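Local coordinates for 3-oxoacyl-[acyl-carrier-protein] synthase 2 (Rickettsia rickettsii, PDB 4JGA) that probably catalyses the condensation of malonyl-ACP with a growing acyl chain in fatty acid elongation, releasing carbon dioxide and yielding a 3-oxoacyl-ACP, at residues A[390-395]-A[403-408]; A[35-40]-A[384-389]; A[109-114]-A[172-177]; A[159-164]-A[178-183]; A[284-289]-A[303-308]. All coordinates share one frame; numbering follows the deposited sequence.

Interaction 1 (A[390-395]-A[403-408]); sequences NLDTPM and VALKAK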
# COMPACT_ATOMS: atom_id res chain seq x y z
N ASN A 390 -28.92 -3.42 16.22
CA ASN A 390 -28.64 -3.00 17.61
C ASN A 390 -28.93 -1.53 17.94
O ASN A 390 -28.63 -1.08 19.04
CB ASN A 390 -27.20 -3.36 18.02
CG ASN A 390 -26.96 -4.86 17.99
OD1 ASN A 390 -27.81 -5.62 18.44
ND2 ASN A 390 -25.83 -5.29 17.44
N LEU A 391 -29.56 -0.81 17.02
CA LEU A 391 -29.86 0.59 17.24
C LEU A 391 -31.15 0.69 18.04
O LEU A 391 -32.22 1.03 17.52
CB LEU A 391 -29.92 1.35 15.92
CG LEU A 391 -30.03 2.88 16.02
CD1 LEU A 391 -29.06 3.45 17.05
CD2 LEU A 391 -29.82 3.50 14.63
N ASP A 392 -31.02 0.39 19.33
CA ASP A 392 -32.14 0.29 20.25
C ASP A 392 -32.41 1.62 20.91
O ASP A 392 -33.56 1.97 21.16
CB ASP A 392 -31.83 -0.73 21.34
CG ASP A 392 -31.57 -2.12 20.79
OD1 ASP A 392 -32.28 -2.52 19.85
OD2 ASP A 392 -30.66 -2.82 21.29
N THR A 393 -31.34 2.36 21.21
CA THR A 393 -31.45 3.62 21.91
C THR A 393 -30.57 4.66 21.21
O THR A 393 -29.44 4.93 21.63
CB THR A 393 -31.08 3.46 23.38
OG1 THR A 393 -31.62 2.22 23.86
CG2 THR A 393 -31.64 4.62 24.21
N PRO A 394 -31.12 5.28 20.15
CA PRO A 394 -30.26 6.15 19.33
C PRO A 394 -29.72 7.34 20.12
O PRO A 394 -30.41 7.90 20.96
CB PRO A 394 -31.21 6.63 18.20
CG PRO A 394 -32.48 5.86 18.34
CD PRO A 394 -32.54 5.33 19.75
N MET A 395 -28.47 7.73 19.84
CA MET A 395 -27.91 8.91 20.49
C MET A 395 -28.77 10.14 20.17
O MET A 395 -29.48 10.18 19.16
CB MET A 395 -26.43 9.13 20.12
CG MET A 395 -26.15 9.26 18.64
SD MET A 395 -24.40 9.06 18.25
CE MET A 395 -23.73 10.53 19.02
N VAL A 403 -32.04 3.65 9.56
CA VAL A 403 -32.48 2.31 9.17
C VAL A 403 -32.30 1.37 10.35
O VAL A 403 -31.75 0.28 10.22
CB VAL A 403 -31.69 1.77 7.94
CG1 VAL A 403 -32.46 0.61 7.28
CG2 VAL A 403 -31.46 2.84 6.89
N ALA A 404 -32.74 1.80 11.53
CA ALA A 404 -32.61 0.99 12.73
C ALA A 404 -33.30 -0.37 12.58
O ALA A 404 -34.42 -0.44 12.10
CB ALA A 404 -33.19 1.71 13.92
N LEU A 405 -32.58 -1.44 12.94
CA LEU A 405 -33.14 -2.77 13.20
C LEU A 405 -33.52 -3.64 12.00
O LEU A 405 -33.24 -4.84 11.99
CB LEU A 405 -34.34 -2.70 14.18
CG LEU A 405 -34.11 -1.95 15.51
CD1 LEU A 405 -35.32 -2.12 16.41
CD2 LEU A 405 -32.82 -2.45 16.18
N LYS A 406 -34.16 -3.05 11.00
CA LYS A 406 -34.75 -3.80 9.89
C LYS A 406 -34.43 -3.07 8.60
O LYS A 406 -34.48 -1.85 8.54
CB LYS A 406 -36.29 -3.87 10.04
N ALA A 407 -34.14 -3.83 7.56
CA ALA A 407 -33.91 -3.30 6.21
C ALA A 407 -35.10 -2.48 5.70
O ALA A 407 -36.23 -2.73 6.07
CB ALA A 407 -33.63 -4.45 5.26
N LYS A 408 -34.84 -1.53 4.82
CA LYS A 408 -35.92 -0.69 4.30
C LYS A 408 -35.82 -0.52 2.78
O LYS A 408 -34.79 -0.08 2.26
CB LYS A 408 -35.81 0.65 4.98
CG LYS A 408 -37.00 1.54 4.83
CD LYS A 408 -36.85 2.65 5.85
CE LYS A 408 -38.09 3.48 5.95
NZ LYS A 408 -37.98 4.24 7.22

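Interaction 2 (A[35-40]-A[384-389]); sequences SSWKNI and IAPPTL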
# COMPACT_ATOMS: atom_id res chain seq x y z
N SER A 35 -24.97 -15.28 -0.49
CA SER A 35 -25.25 -15.65 0.89
C SER A 35 -24.99 -14.44 1.82
O SER A 35 -25.80 -14.20 2.71
CB SER A 35 -24.43 -16.88 1.30
OG SER A 35 -23.05 -16.61 1.22
N SER A 36 -23.89 -13.71 1.61
CA SER A 36 -23.59 -12.55 2.46
C SER A 36 -24.73 -11.51 2.41
O SER A 36 -25.17 -11.01 3.44
CB SER A 36 -22.26 -11.87 2.06
OG SER A 36 -21.15 -12.70 2.22
N TRP A 37 -25.19 -11.20 1.20
CA TRP A 37 -26.15 -10.12 0.99
C TRP A 37 -27.52 -10.53 1.52
O TRP A 37 -28.17 -9.72 2.16
CB TRP A 37 -26.21 -9.72 -0.49
CG TRP A 37 -27.15 -8.63 -0.81
CD1 TRP A 37 -28.22 -8.69 -1.67
CD2 TRP A 37 -27.15 -7.31 -0.27
NE1 TRP A 37 -28.87 -7.49 -1.68
CE2 TRP A 37 -28.24 -6.63 -0.84
CE3 TRP A 37 -26.32 -6.64 0.64
CZ2 TRP A 37 -28.51 -5.29 -0.54
CZ3 TRP A 37 -26.60 -5.34 0.94
CH2 TRP A 37 -27.68 -4.67 0.37
N LYS A 38 -27.94 -11.78 1.29
CA LYS A 38 -29.19 -12.25 1.91
C LYS A 38 -29.13 -12.07 3.43
O LYS A 38 -30.07 -11.58 4.04
CB LYS A 38 -29.54 -13.72 1.54
N ASN A 39 -28.02 -12.49 4.05
CA ASN A 39 -27.90 -12.37 5.51
C ASN A 39 -27.86 -10.95 6.03
O ASN A 39 -28.48 -10.64 7.07
CB ASN A 39 -26.73 -13.18 6.03
CG ASN A 39 -27.04 -14.66 6.05
OD1 ASN A 39 -28.19 -15.05 6.20
ND2 ASN A 39 -26.04 -15.48 5.90
N ILE A 40 -27.17 -10.07 5.30
CA ILE A 40 -27.17 -8.65 5.64
C ILE A 40 -28.58 -8.09 5.64
O ILE A 40 -29.05 -7.50 6.63
CB ILE A 40 -26.31 -7.83 4.66
CG1 ILE A 40 -24.81 -8.09 4.89
CG2 ILE A 40 -26.64 -6.35 4.73
CD1 ILE A 40 -24.25 -7.58 6.21
N ILE A 384 -32.85 -1.55 -1.77
CA ILE A 384 -33.01 -1.78 -0.37
C ILE A 384 -31.77 -1.33 0.40
O ILE A 384 -30.65 -1.53 -0.04
CB ILE A 384 -33.35 -3.25 -0.08
CG1 ILE A 384 -33.78 -3.43 1.37
CG2 ILE A 384 -32.19 -4.17 -0.38
CD1 ILE A 384 -34.48 -4.75 1.60
N ALA A 385 -32.03 -0.69 1.53
CA ALA A 385 -31.00 -0.25 2.43
C ALA A 385 -30.88 -1.26 3.55
O ALA A 385 -31.89 -1.58 4.20
CB ALA A 385 -31.38 1.12 3.00
N PRO A 386 -29.68 -1.77 3.79
CA PRO A 386 -29.46 -2.70 4.88
C PRO A 386 -29.58 -2.02 6.25
O PRO A 386 -29.36 -0.80 6.35
CB PRO A 386 -28.05 -3.23 4.61
CG PRO A 386 -27.39 -2.17 3.86
CD PRO A 386 -28.44 -1.46 3.07
N PRO A 387 -29.95 -2.77 7.30
CA PRO A 387 -30.23 -2.22 8.64
C PRO A 387 -28.99 -1.87 9.48
O PRO A 387 -27.92 -2.46 9.33
CB PRO A 387 -30.99 -3.35 9.31
CG PRO A 387 -30.37 -4.58 8.73
CD PRO A 387 -30.05 -4.24 7.30
N THR A 388 -29.13 -0.88 10.35
CA THR A 388 -28.21 -0.74 11.45
C THR A 388 -28.78 -1.60 12.59
O THR A 388 -29.74 -1.22 13.27
CB THR A 388 -28.04 0.71 11.89
OG1 THR A 388 -27.65 1.51 10.76
CG2 THR A 388 -27.02 0.80 12.96
N LEU A 389 -28.20 -2.78 12.74
CA LEU A 389 -28.57 -3.65 13.86
C LEU A 389 -28.21 -3.00 15.18
O LEU A 389 -27.31 -2.11 15.26
CB LEU A 389 -27.90 -5.01 13.74
CG LEU A 389 -28.23 -5.84 12.49
CD1 LEU A 389 -27.53 -7.18 12.58
CD2 LEU A 389 -29.73 -6.02 12.36

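Interaction 3 (A[109-114]-A[172-177]); sequences SGWLPD and YGFSGP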
# COMPACT_ATOMS: atom_id res chain seq x y z
N SER A 109 -17.73 -11.29 -13.48
CA SER A 109 -17.60 -10.34 -14.57
C SER A 109 -17.47 -10.97 -15.95
O SER A 109 -17.65 -10.30 -16.95
CB SER A 109 -16.39 -9.44 -14.36
OG SER A 109 -15.21 -10.19 -14.56
N GLY A 110 -17.10 -12.24 -15.99
CA GLY A 110 -16.86 -12.91 -17.27
C GLY A 110 -15.58 -12.47 -17.96
O GLY A 110 -15.29 -12.91 -19.07
N TRP A 111 -14.75 -11.66 -17.28
CA TRP A 111 -13.54 -11.17 -17.91
C TRP A 111 -12.42 -12.15 -17.68
O TRP A 111 -11.75 -12.16 -16.64
CB TRP A 111 -13.19 -9.80 -17.36
CG TRP A 111 -11.99 -9.19 -18.00
CD1 TRP A 111 -10.79 -8.89 -17.37
CD2 TRP A 111 -11.83 -8.81 -19.36
NE1 TRP A 111 -9.90 -8.36 -18.27
CE2 TRP A 111 -10.51 -8.30 -19.50
CE3 TRP A 111 -12.66 -8.87 -20.48
CZ2 TRP A 111 -10.00 -7.85 -20.73
CZ3 TRP A 111 -12.16 -8.40 -21.71
CH2 TRP A 111 -10.84 -7.89 -21.81
N LEU A 112 -12.22 -13.03 -18.65
CA LEU A 112 -11.18 -14.06 -18.58
C LEU A 112 -10.40 -14.04 -19.89
O LEU A 112 -10.36 -15.04 -20.59
CB LEU A 112 -11.81 -15.45 -18.45
CG LEU A 112 -12.34 -15.93 -17.09
CD1 LEU A 112 -11.18 -16.20 -16.16
CD2 LEU A 112 -13.35 -14.97 -16.46
N PRO A 113 -9.80 -12.90 -20.23
CA PRO A 113 -9.11 -12.75 -21.49
C PRO A 113 -7.97 -13.76 -21.68
O PRO A 113 -7.26 -14.08 -20.73
CB PRO A 113 -8.54 -11.33 -21.42
CG PRO A 113 -8.36 -11.09 -19.96
CD PRO A 113 -9.57 -11.75 -19.34
N ASP A 114 -7.85 -14.30 -22.87
CA ASP A 114 -6.73 -15.16 -23.25
C ASP A 114 -5.63 -14.42 -24.02
O ASP A 114 -4.51 -14.94 -24.24
CB ASP A 114 -7.22 -16.32 -24.13
CG ASP A 114 -7.93 -17.40 -23.33
OD1 ASP A 114 -7.81 -17.43 -22.11
OD2 ASP A 114 -8.62 -18.24 -23.93
N TYR A 172 -4.84 -15.31 -13.38
CA TYR A 172 -5.55 -14.95 -14.61
C TYR A 172 -4.67 -14.39 -15.73
O TYR A 172 -5.17 -14.04 -16.79
CB TYR A 172 -6.72 -13.99 -14.30
CG TYR A 172 -7.74 -14.66 -13.42
CD1 TYR A 172 -8.60 -15.63 -13.94
CD2 TYR A 172 -7.87 -14.32 -12.08
CE1 TYR A 172 -9.54 -16.26 -13.13
CE2 TYR A 172 -8.82 -14.93 -11.28
CZ TYR A 172 -9.64 -15.90 -11.80
OH TYR A 172 -10.58 -16.49 -10.99
N GLY A 173 -3.37 -14.31 -15.51
CA GLY A 173 -2.51 -13.65 -16.49
C GLY A 173 -2.65 -12.12 -16.58
O GLY A 173 -2.27 -11.55 -17.59
N PHE A 174 -3.18 -11.44 -15.57
CA PHE A 174 -3.39 -10.00 -15.69
C PHE A 174 -2.05 -9.28 -15.53
O PHE A 174 -1.40 -9.38 -14.49
CB PHE A 174 -4.38 -9.51 -14.65
CG PHE A 174 -5.76 -10.09 -14.78
CD1 PHE A 174 -6.28 -10.52 -15.99
CD2 PHE A 174 -6.57 -10.13 -13.66
CE1 PHE A 174 -7.59 -11.01 -16.10
CE2 PHE A 174 -7.86 -10.64 -13.74
CZ PHE A 174 -8.38 -11.08 -14.96
N SER A 175 -1.62 -8.61 -16.58
CA SER A 175 -0.24 -8.12 -16.68
C SER A 175 -0.13 -6.61 -16.74
O SER A 175 0.95 -6.05 -17.01
CB SER A 175 0.42 -8.77 -17.89
OG SER A 175 -0.47 -8.72 -19.00
N GLY A 176 -1.25 -5.93 -16.50
CA GLY A 176 -1.25 -4.48 -16.31
C GLY A 176 -0.67 -4.08 -14.95
O GLY A 176 0.03 -4.87 -14.31
N PRO A 177 -0.91 -2.82 -14.52
CA PRO A 177 -0.41 -2.37 -13.23
C PRO A 177 -0.74 -3.35 -12.11
O PRO A 177 -1.87 -3.80 -11.99
CB PRO A 177 -1.13 -1.03 -13.00
CG PRO A 177 -1.53 -0.57 -14.34
CD PRO A 177 -1.75 -1.81 -15.18
O HOH W 1 -7.55 -14.34 -18.01

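Interaction 4 (A[159-164]-A[178-183]); sequences SLINLL and NQTAVT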
# COMPACT_ATOMS: atom_id res chain seq x y z
N SER A 159 3.79 -13.24 3.57
CA SER A 159 3.58 -12.11 4.46
C SER A 159 3.41 -10.77 3.72
O SER A 159 3.02 -9.77 4.33
CB SER A 159 4.80 -11.94 5.37
OG SER A 159 5.02 -13.07 6.21
N LEU A 160 3.71 -10.71 2.44
CA LEU A 160 3.71 -9.43 1.73
C LEU A 160 2.33 -9.03 1.26
O LEU A 160 1.65 -9.80 0.58
CB LEU A 160 4.65 -9.50 0.54
CG LEU A 160 6.15 -9.51 0.78
CD1 LEU A 160 6.88 -9.68 -0.54
CD2 LEU A 160 6.57 -8.20 1.40
N ILE A 161 1.93 -7.81 1.59
CA ILE A 161 0.60 -7.30 1.16
C ILE A 161 0.37 -7.45 -0.34
O ILE A 161 -0.71 -7.82 -0.80
CB ILE A 161 0.34 -5.86 1.67
CG1 ILE A 161 0.14 -5.91 3.18
CG2 ILE A 161 -0.91 -5.26 1.01
CD1 ILE A 161 0.01 -4.58 3.89
N ASN A 162 1.40 -7.19 -1.12
CA ASN A 162 1.24 -7.16 -2.56
C ASN A 162 1.18 -8.53 -3.22
O ASN A 162 0.93 -8.63 -4.43
CB ASN A 162 2.32 -6.31 -3.21
CG ASN A 162 3.67 -6.98 -3.20
OD1 ASN A 162 4.23 -7.30 -2.14
ND2 ASN A 162 4.21 -7.18 -4.37
N LEU A 163 1.35 -9.59 -2.44
CA LEU A 163 1.24 -10.92 -3.02
C LEU A 163 -0.21 -11.36 -3.25
O LEU A 163 -0.47 -12.39 -3.90
CB LEU A 163 2.06 -11.94 -2.23
CG LEU A 163 3.44 -12.25 -2.83
CD1 LEU A 163 3.27 -13.07 -4.10
CD2 LEU A 163 4.25 -11.02 -3.14
N LEU A 164 -1.16 -10.58 -2.74
CA LEU A 164 -2.56 -10.81 -3.10
C LEU A 164 -2.76 -10.41 -4.55
O LEU A 164 -3.18 -11.25 -5.37
CB LEU A 164 -3.49 -10.07 -2.18
CG LEU A 164 -4.96 -10.01 -2.62
CD1 LEU A 164 -5.60 -11.36 -2.92
CD2 LEU A 164 -5.71 -9.33 -1.50
N ASN A 178 0.29 -3.68 -11.32
CA ASN A 178 0.19 -4.68 -10.26
C ASN A 178 0.52 -3.98 -8.95
O ASN A 178 1.69 -3.86 -8.59
CB ASN A 178 1.19 -5.80 -10.52
CG ASN A 178 0.78 -7.12 -9.91
OD1 ASN A 178 0.17 -7.95 -10.61
ND2 ASN A 178 1.07 -7.32 -8.58
N GLN A 179 -0.52 -3.44 -8.32
CA GLN A 179 -0.35 -2.46 -7.26
C GLN A 179 -1.30 -2.73 -6.10
O GLN A 179 -2.07 -3.71 -6.12
CB GLN A 179 -0.49 -1.02 -7.82
CG GLN A 179 0.55 -0.68 -8.90
CD GLN A 179 0.45 0.73 -9.50
OE1 GLN A 179 0.71 0.95 -10.67
NE2 GLN A 179 0.10 1.70 -8.68
N THR A 180 -1.21 -1.89 -5.08
CA THR A 180 -1.99 -2.03 -3.84
C THR A 180 -2.37 -0.64 -3.33
O THR A 180 -1.86 0.38 -3.82
CB THR A 180 -1.19 -2.72 -2.70
OG1 THR A 180 -0.17 -1.87 -2.17
CG2 THR A 180 -0.54 -4.03 -3.18
N ALA A 181 -3.24 -0.63 -2.35
CA ALA A 181 -3.46 0.54 -1.48
C ALA A 181 -3.40 -0.03 -0.07
O ALA A 181 -3.84 -1.17 0.15
CB ALA A 181 -4.84 1.16 -1.73
N VAL A 182 -2.80 0.72 0.85
CA VAL A 182 -2.65 0.33 2.22
C VAL A 182 -2.87 1.57 3.06
O VAL A 182 -1.99 2.40 3.24
CB VAL A 182 -1.27 -0.33 2.48
CG1 VAL A 182 -1.12 -0.73 3.92
CG2 VAL A 182 -1.08 -1.59 1.59
N THR A 183 -4.09 1.71 3.57
CA THR A 183 -4.46 2.92 4.31
C THR A 183 -5.35 2.55 5.47
O THR A 183 -6.44 3.12 5.67
CB THR A 183 -5.16 3.94 3.38
OG1 THR A 183 -6.26 3.30 2.70
CG2 THR A 183 -4.21 4.50 2.36
O HOH W 2 2.23 -5.93 -6.45

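Interaction 5 (A[284-289]-A[303-308]); sequences GSTGDA and YRAMRD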
# COMPACT_ATOMS: atom_id res chain seq x y z
N GLY A 284 -13.51 10.88 -3.08
CA GLY A 284 -12.90 11.87 -2.21
C GLY A 284 -11.85 11.19 -1.34
O GLY A 284 -12.08 10.09 -0.82
N SER A 285 -10.70 11.84 -1.17
CA SER A 285 -9.60 11.30 -0.39
C SER A 285 -8.87 12.43 0.35
O SER A 285 -8.29 13.29 -0.29
CB SER A 285 -8.60 10.57 -1.30
OG SER A 285 -7.51 10.08 -0.53
N THR A 286 -8.90 12.42 1.67
CA THR A 286 -8.42 13.53 2.46
C THR A 286 -7.69 13.03 3.71
O THR A 286 -7.74 11.85 4.06
CB THR A 286 -9.60 14.38 2.95
OG1 THR A 286 -10.45 13.59 3.78
CG2 THR A 286 -10.42 14.91 1.79
N GLY A 287 -7.01 13.96 4.38
CA GLY A 287 -6.34 13.67 5.65
C GLY A 287 -6.81 14.63 6.73
O GLY A 287 -7.00 15.82 6.47
N ASP A 288 -6.99 14.11 7.93
CA ASP A 288 -7.31 14.91 9.10
C ASP A 288 -6.12 15.78 9.53
O ASP A 288 -6.31 16.84 10.11
CB ASP A 288 -7.65 14.00 10.30
CG ASP A 288 -9.02 13.30 10.20
OD1 ASP A 288 -9.81 13.62 9.30
OD2 ASP A 288 -9.33 12.46 11.11
N ALA A 289 -4.91 15.25 9.34
CA ALA A 289 -3.67 15.83 9.84
C ALA A 289 -3.77 16.21 11.34
O ALA A 289 -3.39 17.31 11.73
CB ALA A 289 -3.31 17.06 9.01
N TYR A 303 -15.82 15.17 6.51
CA TYR A 303 -16.69 16.10 5.83
C TYR A 303 -16.18 16.41 4.44
O TYR A 303 -16.93 16.39 3.48
CB TYR A 303 -16.83 17.41 6.64
CG TYR A 303 -17.64 18.51 5.97
CD1 TYR A 303 -17.02 19.41 5.14
CD2 TYR A 303 -19.01 18.61 6.13
CE1 TYR A 303 -17.73 20.41 4.51
CE2 TYR A 303 -19.75 19.60 5.51
CZ TYR A 303 -19.10 20.49 4.69
OH TYR A 303 -19.75 21.52 4.05
N ARG A 304 -14.89 16.73 4.33
CA ARG A 304 -14.29 17.05 3.06
C ARG A 304 -14.30 15.87 2.09
O ARG A 304 -14.53 16.05 0.92
CB ARG A 304 -12.87 17.57 3.24
CG ARG A 304 -12.80 18.98 3.83
CD ARG A 304 -11.38 19.34 4.26
NE ARG A 304 -10.48 19.15 3.14
CZ ARG A 304 -9.39 18.40 3.14
NH1 ARG A 304 -8.91 17.85 4.26
NH2 ARG A 304 -8.72 18.26 2.01
N ALA A 305 -14.01 14.67 2.57
CA ALA A 305 -14.02 13.50 1.69
C ALA A 305 -15.39 13.31 1.04
O ALA A 305 -15.48 13.07 -0.17
CB ALA A 305 -13.61 12.26 2.43
N MET A 306 -16.44 13.41 1.84
CA MET A 306 -17.80 13.31 1.33
C MET A 306 -18.09 14.42 0.33
O MET A 306 -18.57 14.19 -0.78
CB MET A 306 -18.83 13.35 2.47
CG MET A 306 -18.78 12.10 3.35
SD MET A 306 -20.08 12.10 4.60
CE MET A 306 -19.49 13.38 5.72
N ARG A 307 -17.77 15.64 0.74
CA ARG A 307 -18.03 16.79 -0.08
C ARG A 307 -17.31 16.69 -1.42
O ARG A 307 -17.90 16.94 -2.47
CB ARG A 307 -17.60 18.06 0.64
CG ARG A 307 -17.96 19.35 -0.09
CD ARG A 307 -17.08 20.50 0.37
NE ARG A 307 -15.67 20.12 0.21
CZ ARG A 307 -14.65 20.77 0.77
NH1 ARG A 307 -14.86 21.84 1.51
NH2 ARG A 307 -13.41 20.33 0.57
N ASP A 308 -16.03 16.36 -1.37
CA ASP A 308 -15.24 16.23 -2.59
C ASP A 308 -15.70 15.08 -3.50
O ASP A 308 -15.61 15.17 -4.70
CB ASP A 308 -13.77 15.98 -2.24
CG ASP A 308 -13.12 17.19 -1.55
OD1 ASP A 308 -13.76 18.27 -1.39
OD2 ASP A 308 -11.95 17.00 -1.17
O HOH W 3 -10.64 14.72 -2.28
O HOH W 4 -8.69 17.86 7.14

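Interaction 1 (A[390-395]-A[403-408])
Leu-391 and Ala-404 face each other where the loop joining strands 384-385 and 408-409 doubles back on itself, Leu-391 being the centre of an inverse gamma turn. Their side chains make the packed half of the contact. The CB atoms of the two residues lie 3.8 Å apart. Leu-391 has CG anti to the backbone N (chi1 -172°), which lays its branch along the alanine methyl: Leu-391 CD2 stands 3.9 Å from Ala-404 CB. Leucine suits this buried place, where it also packs on Leu-402, and the single methyl of alanine lets the two chains approach to 5.3 Å between Leu-391 CA and Ala-404 CA.

The solvent side belongs to Leu-405, an exposed residue whose contact rests on a single methyl. Its CD2 reaches back to the backbone of the opposite turn, 3.7 Å from Leu-391 N. The same methyl lies 3.7 Å from Asp-392 OD1, the two side chains crossing at about a right angle. The charge of Asp-392 has its partner in Arg-243, which bonds OD2, so the methyl beside OD1 is probably tolerable. The amide of Asn-390 turns to the carbonyl of Ser-242.

No hydrogen bond joins the two segments. Their mutual hold is therefore van der Waals contact, and the polar groups beside it tie segment 390-395 to the neighbouring loop around Arg-243 instead.

Interaction 2 (A[35-40]-A[384-389])
Ile-40 and Trp-37, one helical turn apart on helix 33-41, rest against the short, weakly bonded strand 384-385 and the Pro-386/Pro-387 pair that follows it. The contact joins the N-terminal and C-terminal halves of a thiolase-type fold, whose sequence families meet here across more than 340 residues of chain.

In Ile-40 the gamma methyl does the touching. With CG1 beside the backbone N (chi1 -73°), CG2 comes out anti to that N and runs alongside the ring of Pro-386, pointing the same way. Ile-40 CG2 and Pro-386 CB are only 3.4 Å apart, closer than carbons usually sit, so this is a tight spot in the interface.

Trp-37 extends its indole away from the helix, CG anti to the backbone N (chi1 -180°), and its six-membered ring slides past Ile-384 in the opposite direction. Trp-37 CZ2 meets Ile-384 CG2 at 3.8 Å, and Trp-37 CH2 stands 4.3 Å from Pro-386 CD; both approaches are oblique to the ring. Tryptophan suits the place because its broad surface can pack on the strand while NE1 gives its hydrogen to Asp-382. Leu-378 and Arg-381 of helix 368-382 also touch the indole.

The prolines are apt partners for a helix side: their rings offer compact hydrocarbon, and neither has a backbone N-H to satisfy. Across from the second of them lies a main-chain oxygen, Ile-40 O, which sits 3.5 Å from Pro-387 CD.

Interaction 3 (A[109-114]-A[172-177])
Trp-111, Leu-112 and Pro-113 pack on Tyr-172 and Phe-174 in a junction of two helix exits: helices 93-109 and 163-172 each give way to a glycine of positive phi, Gly-110 and Gly-173, a backbone shape that glycine adopts easily. An ST turn marks the first exit, with Trp-111 N bonded to Ser-109 OG at 3.1 Å.

Phe-174 is the buried centre. Trp-111 CG lies opposite the backbone N (chi1 -178°), which carries the indole out to Phe-174 CE1. The Phe-174 ring and the five-membered ring of Trp-111 are tilted by 23°, but with centroids 5.7 Å apart they are slid so far that they barely overlap. Pro-113 bridges the two: its CD lies over one Trp-111 face, 3.4 Å above the plane and towards the rim, and Pro-113 CD is also at the edge of Phe-174, 3.9 Å from Phe-174 CE1. A compact, rigid proline ring suits this place, offering CG and CD to that edge. Tyr-172 CB lies over the centre of one Phe-174 face.

Further out, Leu-112 CD1 reaches obliquely to Tyr-172 CE1, 3.4 Å away, a snug contact. A water ties the main chains, donating to Pro-113 O and to Tyr-172 O, at 2.7 Å from each; Pro-113 O accepts from Arg-119 NE as well.

Around this junction, Val-106 of helix 93-109 packs on Leu-112, Tyr-172 and Phe-174. Trp-111 NE1 bonds to the hydroxyl of Thr-122. Thr-122 and Leu-124 of strand 122-127, with Ile-208 of strand 206-213, pack against Phe-174, while Ser-118 of helix 116-120 touches Trp-111 and Pro-113.

Interaction 4 (A[159-164]-A[178-183])
Ile-161 and Val-182 reach towards each other tip to tip, linking the turn before helix 163-172 to the chain that continues strand 178-179, within this chain the outermost strand at one end of the central sheet. In the thiolase fold this region lies at the dimer interface.

Followed outwards, Ile-161 begins with CB, 4.5 Å from Val-182 CG2. With CG1 set beside the backbone N (chi1 -70°), the branch methyl CG2 is brought to the front and meets Val-182 CG2 at 3.7 Å. CG1 carries the chain on to CD1, the tip, which settles against both valine methyls, 3.9 Å from Val-182 CG2 and 4.0 Å from Val-182 CG1. Two branched residues suit this buried site because their methyls meet at the tips.

Thr-180 divides its roles. Its methyl CG2 rests on Asn-162, 3.7 Å from Asn-162 CB, while OG1 bonds to the carbonyl oxygen of Val-182 of the second subunit. Threonine thereby offers hydrocarbon to its own chain and a hydroxyl to the partner.

Asparagine suits the next two polar places because each amide ND2 donates to a shared water. Asn-162 ND2 lies 3.1 Å from the water O and also donates to Phe-422 O of the second subunit. That water is gripped three ways, since it further accepts from Asn-178 ND2 at 2.8 Å and donates to Asn-178 O at 3.0 Å.

Interaction 5 (A[284-289]-A[303-308])
Thr-286 presses on Arg-304 and Ala-305 where helix 300-312 packs against the last part of strand 278-287, the two nearly antiparallel at 159° with short-segment axes 6.4 Å apart. The arrangement is a helix laid on a strand of the central sheet of the thiolase-type fold.

Van der Waals packing comes first. Thr-286 CG2 lies over one face of the Arg-304 guanidinium, 3.7 Å above its plane and towards the rim, and Thr-286 CG2 is also 3.7 Å from Ala-305 N. Arg-304 bends at chi3 (55°) to bring its flat group back over the strand.

A CA-H...O contact is the second kind. Gly-284, with no side chain to hinder a close approach, directs its CA hydrogen almost straight at Ala-305 O (170° at the hydrogen, Gly-284 CA to Ala-305 O 3.5 Å).

Hydrogen bonds between the segments pass through water. One water accepts from Ser-285 N and donates to Asp-308 OD2, 2.9 Å away. Another lies at the guanidinium edge, donating to Gly-287 O and accepting from Arg-304 NH1 at 2.9 Å. Threonine suits its place by giving the guanidinium a methyl and Gly-301 O a hydroxyl; arginine can stack on that methyl while NH1 serves the water and Ser-175 O of the second subunit.

The charged pair stays within the helix. Arg-307 grips Asp-308 OD1 side-on with NE and NH2, the latter at 2.9 Å, which would fix the carboxylate and leave OD2 to its water.

Ala-305 rests on strand 425-432, paired with strand 278-287, and Met-306 on strand 414-421 and helix 331-345.

How the interactions relate
Interactions 1 and 2 are continuous: Thr-388 of interaction 2 probably bonds through its backbone N to Val-403 O and through its O to Leu-405 N of interaction 1, each at 2.9 Å, pinning the loop to the contact with helix 33-41. Interactions 3 and 4 share the chain at 177-178, with centres about 18 Å apart. Interactions 3, 4 and 5 all touch the second subunit; interactions 4 and 5 reach the same sheet, their nearest atoms about 7 Å apart. The bound potassium ion is about 10 Å from the side chain of Pro-386 and about 11 Å from that of Ala-305. As in related synthases, segment 178-183 probably leads towards the active-site nucleophile.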